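Local coordinates for protein vibralactone Cyclase (PDB 6KD0) that is an alpha/beta hydrolase-fold enzyme that catalyses the cyclization forming the fused bicyclic beta-lactone of vibralactone, at residues P282-D285 against E286-Y290; A216-E219 against E220-S223; P194-A197 against N198-L201. All blocks are in the same frame, centred on the assembly; numbering follows the deposited sequence.

Contact 1. Residues P282-D285 against E286-Y290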
loop_
_atom_site.group_PDB
_atom_site.type_symbol
_atom_site.label_atom_id
_atom_site.label_comp_id
_atom_site.label_asym_id
_atom_site.label_seq_id
_atom_site.Cartn_x
_atom_site.Cartn_y
_atom_site.Cartn_z
ATOM N N PRO A 282 4.598 -1.386 15.273
ATOM C CA PRO A 282 3.954 -0.305 16.048
ATOM C C PRO A 282 2.708 0.256 15.384
ATOM O O PRO A 282 1.806 0.740 16.086
ATOM C CB PRO A 282 5.059 0.759 16.154
ATOM C CG PRO A 282 5.957 0.482 14.977
ATOM C CD PRO A 282 5.965 -1.021 14.856
ATOM N N LEU A 283 2.621 0.204 14.055
ATOM C CA LEU A 283 1.447 0.684 13.322
ATOM C C LEU A 283 0.305 -0.327 13.284
ATOM O O LEU A 283 -0.707 -0.071 12.620
ATOM C CB LEU A 283 1.841 1.028 11.876
ATOM C CG LEU A 283 2.803 2.184 11.646
ATOM C CD1 LEU A 283 2.983 2.458 10.131
ATOM C CD2 LEU A 283 2.345 3.438 12.367
ATOM N N ARG A 284 0.444 -1.474 13.956
ATOM C CA ARG A 284 -0.562 -2.522 13.824
ATOM C C ARG A 284 -1.933 -2.046 14.285
ATOM O O ARG A 284 -2.934 -2.210 13.575
ATOM C CB ARG A 284 -0.138 -3.765 14.611
ATOM C CG ARG A 284 -1.157 -4.903 14.568
ATOM C CD ARG A 284 -0.858 -5.947 15.665
ATOM N NE ARG A 284 -1.165 -5.439 17.004
ATOM C CZ ARG A 284 -0.419 -5.640 18.089
ATOM N NH1 ARG A 284 0.715 -6.327 18.014
ATOM N NH2 ARG A 284 -0.811 -5.148 19.257
ATOM N N ASP A 285 -2.003 -1.455 15.476
ATOM C CA ASP A 285 -3.310 -1.235 16.086
ATOM C C ASP A 285 -4.083 -0.084 15.438
ATOM O O ASP A 285 -5.313 -0.158 15.355
ATOM C CB ASP A 285 -3.154 -1.049 17.595
ATOM C CG ASP A 285 -2.882 -2.372 18.317
ATOM O OD1 ASP A 285 -3.148 -3.450 17.734
ATOM O OD2 ASP A 285 -2.375 -2.341 19.447
ATOM N N GLU A 286 -3.417 0.962 14.936
ATOM C CA GLU A 286 -4.191 1.980 14.225
ATOM C C GLU A 286 -4.754 1.431 12.920
ATOM O O GLU A 286 -5.832 1.856 12.481
ATOM C CB GLU A 286 -3.358 3.240 13.987
ATOM C CG GLU A 286 -2.168 3.079 13.057
ATOM C CD GLU A 286 -1.273 4.307 13.103
ATOM O OE1 GLU A 286 -1.271 5.102 12.131
ATOM O OE2 GLU A 286 -0.599 4.494 14.135
ATOM N N GLY A 287 -4.070 0.460 12.310
ATOM C CA GLY A 287 -4.636 -0.208 11.151
ATOM C C GLY A 287 -5.818 -1.092 11.512
ATOM O O GLY A 287 -6.838 -1.108 10.814
ATOM N N LEU A 288 -5.693 -1.853 12.599
ATOM C CA LEU A 288 -6.825 -2.668 13.049
ATOM C C LEU A 288 -8.020 -1.794 13.417
ATOM O O LEU A 288 -9.172 -2.140 13.131
ATOM C CB LEU A 288 -6.398 -3.532 14.232
ATOM C CG LEU A 288 -5.327 -4.591 13.944
ATOM C CD1 LEU A 288 -5.034 -5.392 15.203
ATOM C CD2 LEU A 288 -5.779 -5.485 12.817
ATOM N N LEU A 289 -7.758 -0.628 14.002
ATOM C CA LEU A 289 -8.828 0.297 14.340
ATOM C C LEU A 289 -9.511 0.813 13.083
ATOM O O LEU A 289 -10.747 0.860 13.014
ATOM C CB LEU A 289 -8.262 1.453 15.161
ATOM C CG LEU A 289 -9.208 2.595 15.485
ATOM C CD1 LEU A 289 -10.365 2.061 16.309
ATOM C CD2 LEU A 289 -8.423 3.662 16.238
ATOM N N TYR A 290 -8.715 1.217 12.079
ATOM C CA TYR A 290 -9.291 1.703 10.826
ATOM C C TYR A 290 -10.169 0.627 10.199
ATOM O O TYR A 290 -11.297 0.898 9.765
ATOM C CB TYR A 290 -8.174 2.140 9.850
ATOM C CG TYR A 290 -8.711 2.626 8.508
ATOM C CD1 TYR A 290 -9.020 1.724 7.477
ATOM C CD2 TYR A 290 -8.947 3.974 8.286
ATOM C CE1 TYR A 290 -9.531 2.155 6.278
ATOM C CE2 TYR A 290 -9.464 4.422 7.081
ATOM C CZ TYR A 290 -9.758 3.510 6.091
ATOM O OH TYR A 290 -10.269 3.953 4.900
HETATM O O HOH W 1 -0.839 1.849 15.883
#

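Contact 2. Residues A216-E219 against E220-S223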
loop_
_atom_site.group_PDB
_atom_site.type_symbol
_atom_site.label_atom_id
_atom_site.label_comp_id
_atom_site.label_asym_id
_atom_site.label_seq_id
_atom_site.Cartn_x
_atom_site.Cartn_y
_atom_site.Cartn_z
ATOM N N ALA A 216 -3.400 13.222 16.722
ATOM C CA ALA A 216 -4.809 13.352 16.368
ATOM C C ALA A 216 -5.630 12.106 16.678
ATOM O O ALA A 216 -6.805 12.052 16.305
ATOM C CB ALA A 216 -4.951 13.695 14.880
ATOM N N MET A 217 -5.038 11.099 17.317
ATOM C CA MET A 217 -5.780 9.906 17.691
ATOM C C MET A 217 -6.943 10.292 18.602
ATOM O O MET A 217 -6.721 10.937 19.635
ATOM C CB MET A 217 -4.866 8.919 18.407
ATOM C CG MET A 217 -5.531 7.629 18.800
ATOM S SD MET A 217 -6.090 6.705 17.366
ATOM C CE MET A 217 -4.544 6.474 16.485
ATOM N N PRO A 218 -8.179 9.932 18.263
ATOM C CA PRO A 218 -9.311 10.326 19.111
ATOM C C PRO A 218 -9.174 9.721 20.498
ATOM O O PRO A 218 -8.768 8.566 20.655
ATOM C CB PRO A 218 -10.524 9.773 18.360
ATOM C CG PRO A 218 -10.063 9.668 16.949
ATOM C CD PRO A 218 -8.637 9.217 17.065
ATOM N N GLU A 219 -9.479 10.541 21.508
ATOM C CA GLU A 219 -9.292 10.128 22.897
ATOM C C GLU A 219 -9.952 8.781 23.176
ATOM O O GLU A 219 -9.344 7.900 23.798
ATOM C CB GLU A 219 -9.840 11.204 23.838
ATOM C CG GLU A 219 -9.333 11.091 25.273
ATOM C CD GLU A 219 -7.827 11.273 25.390
ATOM O OE1 GLU A 219 -7.258 12.144 24.689
ATOM O OE2 GLU A 219 -7.215 10.546 26.202
ATOM N N GLU A 220 -11.179 8.589 22.692
ATOM C CA GLU A 220 -11.922 7.374 23.010
ATOM C C GLU A 220 -11.243 6.116 22.490
ATOM O O GLU A 220 -11.569 5.017 22.950
ATOM C CB GLU A 220 -13.328 7.441 22.427
ATOM C CG GLU A 220 -13.326 7.448 20.916
ATOM C CD GLU A 220 -14.556 8.076 20.324
ATOM O OE1 GLU A 220 -15.605 7.397 20.292
ATOM O OE2 GLU A 220 -14.469 9.246 19.884
ATOM N N TYR A 221 -10.328 6.245 21.529
ATOM C CA TYR A 221 -9.638 5.089 20.976
ATOM C C TYR A 221 -8.208 4.946 21.452
ATOM O O TYR A 221 -7.535 4.001 21.030
ATOM C CB TYR A 221 -9.624 5.140 19.443
ATOM C CG TYR A 221 -10.985 5.204 18.812
ATOM C CD1 TYR A 221 -12.001 4.354 19.218
ATOM C CD2 TYR A 221 -11.251 6.108 17.797
ATOM C CE1 TYR A 221 -13.248 4.410 18.635
ATOM C CE2 TYR A 221 -12.494 6.175 17.206
ATOM C CZ TYR A 221 -13.489 5.323 17.627
ATOM O OH TYR A 221 -14.737 5.387 17.041
ATOM N N LYS A 222 -7.713 5.848 22.303
ATOM C CA LYS A 222 -6.290 5.795 22.622
ATOM C C LYS A 222 -5.929 4.504 23.342
ATOM O O LYS A 222 -4.800 4.011 23.217
ATOM C CB LYS A 222 -5.876 7.010 23.442
ATOM C CG LYS A 222 -5.679 8.246 22.596
ATOM C CD LYS A 222 -5.203 9.405 23.435
ATOM C CE LYS A 222 -4.988 10.645 22.590
ATOM N NZ LYS A 222 -4.922 11.869 23.439
ATOM N N SER A 223 -6.913 3.940 24.050
ATOM C CA SER A 223 -6.727 2.670 24.799
ATOM C C SER A 223 -6.548 1.505 23.818
ATOM O O SER A 223 -5.855 0.533 24.181
ATOM C CB SER A 223 -7.880 2.425 25.738
ATOM O OG SER A 223 -7.567 2.872 27.049
HETATM O O HOH W 2 -9.317 5.307 25.148
#

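Contact 3. Residues P194-A197 against N198-L201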
loop_
_atom_site.group_PDB
_atom_site.type_symbol
_atom_site.label_atom_id
_atom_site.label_comp_id
_atom_site.label_asym_id
_atom_site.label_seq_id
_atom_site.Cartn_x
_atom_site.Cartn_y
_atom_site.Cartn_z
ATOM N N PRO A 194 -17.851 13.448 -7.959
ATOM C CA PRO A 194 -18.670 13.001 -9.094
ATOM C C PRO A 194 -17.851 12.619 -10.317
ATOM O O PRO A 194 -18.375 11.908 -11.183
ATOM C CB PRO A 194 -19.598 14.196 -9.376
ATOM C CG PRO A 194 -19.051 15.337 -8.654
ATOM C CD PRO A 194 -18.159 14.831 -7.550
ATOM N N PHE A 195 -16.574 13.020 -10.392
ATOM C CA PHE A 195 -15.706 12.580 -11.488
ATOM C C PHE A 195 -15.715 11.065 -11.647
ATOM O O PHE A 195 -15.582 10.550 -12.762
ATOM C CB PHE A 195 -14.268 13.043 -11.254
ATOM C CG PHE A 195 -13.298 12.540 -12.288
ATOM C CD1 PHE A 195 -13.118 13.232 -13.474
ATOM C CD2 PHE A 195 -12.577 11.367 -12.080
ATOM C CE1 PHE A 195 -12.227 12.775 -14.433
ATOM C CE2 PHE A 195 -11.690 10.902 -13.029
ATOM C CZ PHE A 195 -11.511 11.611 -14.212
ATOM N N PHE A 196 -15.834 10.341 -10.541
ATOM C CA PHE A 196 -15.732 8.887 -10.532
ATOM C C PHE A 196 -17.086 8.200 -10.619
ATOM O O PHE A 196 -17.134 6.969 -10.534
ATOM C CB PHE A 196 -15.005 8.413 -9.262
ATOM C CG PHE A 196 -13.508 8.628 -9.304
ATOM C CD1 PHE A 196 -12.691 7.750 -9.990
ATOM C CD2 PHE A 196 -12.937 9.726 -8.686
ATOM C CE1 PHE A 196 -11.327 7.956 -10.043
ATOM C CE2 PHE A 196 -11.574 9.940 -8.731
ATOM C CZ PHE A 196 -10.766 9.059 -9.411
ATOM N N ALA A 197 -18.177 8.967 -10.774
ATOM C CA ALA A 197 -19.522 8.393 -10.733
ATOM C C ALA A 197 -19.665 7.223 -11.700
ATOM O O ALA A 197 -20.244 6.188 -11.356
ATOM C CB ALA A 197 -20.567 9.465 -11.048
ATOM N N ASN A 198 -19.137 7.370 -12.914
ATOM C CA ASN A 198 -19.280 6.345 -13.939
ATOM C C ASN A 198 -18.183 5.288 -13.915
ATOM O O ASN A 198 -18.342 4.251 -14.560
ATOM C CB ASN A 198 -19.298 6.983 -15.328
ATOM C CG ASN A 198 -20.499 7.872 -15.529
ATOM O OD1 ASN A 198 -21.499 7.760 -14.801
ATOM N ND2 ASN A 198 -20.408 8.784 -16.496
ATOM N N THR A 199 -17.062 5.549 -13.247
ATOM C CA THR A 199 -15.963 4.589 -13.118
ATOM C C THR A 199 -15.542 4.506 -11.653
ATOM O O THR A 199 -14.413 4.855 -11.298
ATOM C CB THR A 199 -14.783 4.981 -14.013
ATOM O OG1 THR A 199 -14.228 6.230 -13.563
ATOM C CG2 THR A 199 -15.226 5.117 -15.475
ATOM N N PRO A 200 -16.435 4.059 -10.770
ATOM C CA PRO A 200 -16.103 4.024 -9.348
ATOM C C PRO A 200 -15.085 2.940 -9.051
ATOM O O PRO A 200 -14.961 1.943 -9.771
ATOM C CB PRO A 200 -17.442 3.705 -8.672
ATOM C CG PRO A 200 -18.141 2.858 -9.693
ATOM C CD PRO A 200 -17.777 3.502 -11.024
ATOM N N LEU A 201 -14.365 3.138 -7.949
ATOM C CA LEU A 201 -13.539 2.065 -7.416
ATOM C C LEU A 201 -14.431 0.882 -7.069
ATOM O O LEU A 201 -15.528 1.062 -6.538
ATOM C CB LEU A 201 -12.786 2.541 -6.174
ATOM C CG LEU A 201 -11.637 3.514 -6.435
ATOM C CD1 LEU A 201 -11.078 4.043 -5.107
ATOM C CD2 LEU A 201 -10.524 2.826 -7.223
#

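Contact 1. Residues P282-D285 against E286-Y290
Asp285, Glu286 and Leu288 make most of this contact, which is the opening turn of helix 284-296. In the alpha/beta hydrolase fold this helix joins strand 273-278 to strand 301-307 in a beta-alpha-beta unit. The helix starts just after Asp281, the probable acid of a Ser-His-Asp triad, whose OD1 accepts a hydrogen bond from the backbone N of Leu283. Helical bonds begin at once: Leu288 N reaches Arg284 O at 2.9 Å, in the carbonyl plane, and Leu289 N reaches Asp285 O at 2.8 Å. Asp285 suits a buried helix start because its carboxylate can take several donors. The backbone N atoms of Lys226 and Ser227 bind its OD2, while Arg284 grips it side-on. Arg284 NE meets Asp285 OD1 at 2.9 Å, in the guanidinium plane but from above the carboxylate plane, and Arg284 NH2 donates to Asp285 OD2 at 3.2 Å, tilted from the guanidinium plane. A leucine in place of Arg284 would probably leave the Asp285 carboxylate without its nearby positive charge, and Glu230 without its salt-bridge mate. Leu288, with no polar group to satisfy, packs its CD1 obliquely across the Arg284 CG at 4.0 Å and also touches Met303 and Met305 of strand 301-307. On another side of the turn, Glu286 CG stands between its own backbone N and carbonyl carbon (chi1 66°), and the extended chain beyond runs alongside Leu283, whose CD2 lies 3.6 Å from Glu286 OE2. Glu286 OE1 is held by the backbone N atoms of Thr211 and Cys212, so this buried carboxylate also joins the helix to a loop. A water completes the start of the helix, donating to Pro282 O and Glu286 OE2 and accepting from Glu286 N at 2.9 Å.

Contact 2. Residues A216-E219 against E220-S223
Glu220 and Pro218 both come up against Tyr221 in this surface loop between strand 203-207 and helix 227-230. The Glu220 CG lies 3.6 Å above one face of the Tyr221 ring, over its centre, so the CG methylene of the glutamate rests on the aromatic ring while its charged end carries on outward. Tyr221 comes next. Its backbone N binds Pro218 O at 2.9 Å, and its ring atom CD2 meets Pro218 CB at 3.8 Å, the two side chains crossing at a slant. A flat ring suits this place because it can take the glutamate CG methylene on a face and still lie against the proline and Leu289 and Leu293 of helix 284-296. Lys222 then closes the turn, its backbone N donating almost straight to Glu219 O (171°). Its extended side chain runs back past Met217 in the opposite direction, CG to CG at 3.8 Å, and carries NZ to Glu219 OE1, where a 2.7 Å salt bridge forms on the syn side but well out of the carboxylate plane. Glu219 is bent at chi2 (63°), which brings its carboxylate alongside the end of Lys222. At Ser223 the backbone N donates to a water that in turn donates to Glu219 O. The backbone bonds and torsions describe two overlapping type I beta turns, 218-221 and 219-222, with the salt bridge laid across them.

Contact 3. Residues P194-A197 against N198-L201
Phe196 and Thr199 meet through backbone and side chain together. The Phe196 O accepts a hydrogen bond from the backbone N of Thr199 at 3.1 Å, but the N-H...O angle is only 128°, and the bond is weak. With Ala197 and Asn198 between them, these residues form a type I beta turn. The side chains of Phe196 and Thr199 cross at about a right angle. The Phe196 ring presents its edge to the turn: Thr199 O lies close to the ring plane, 3.6 Å from Phe196 CD1, so the weakly positive ring hydrogens look toward a carbonyl oxygen. Pro200 follows the turn and packs CD against Phe196 O at 3.6 Å; its own N carries no hydrogen to give. The small Ala197 and the polar Asn198 suit the exposed corner.

One shell out, the ring of Phe196 is positioned by its neighbour, for Phe195 CD2 stands 3.7 Å above one face, over the centre. Phe195 swings there because its CG lies opposite the backbone N (chi1 176°), and its ring also takes part in a cation-pi interaction with Lys154. A short 3-10 turn sets both phenylalanines in place, Ala197 N donating to Pro194 O at 3.0 Å. Beyond that, Phe196 is buried against Leu153 of helix 144-158, Phe171 of strand 171-176 and Ala190 of helix 178-192, while Thr199 lies on Ala157. These residues lie in the loop that leads from helix 178-192 into strand 203-207. With only one weak hydrogen bond between 194-197 and 198-201, its shape probably owes more to the buried aromatic ring and the restricted backbone of Pro200 than to polar bonding.

How the contacts relate
Contact 1 is buried, whereas contacts 2 and 3 are surface turns. Contacts 1 and 2 adjoin, their centres 12 Å apart: Leu289 CD2 of helix 284-296 packs on Tyr221 CB at 3.7 Å, so the exposed loop lies against the same helix whose start contact 1 forms. Contact 3 stands apart, its centre about 29 Å from that of contact 1, and serves a different connection, helix 178-192 to strand 203-207. The chemistry follows the place. Buried carboxylates in contact 1 are matched by several donors each; contact 2 has an exposed salt bridge beside apolar packing; contact 3 relies on aromatic packing and a proline.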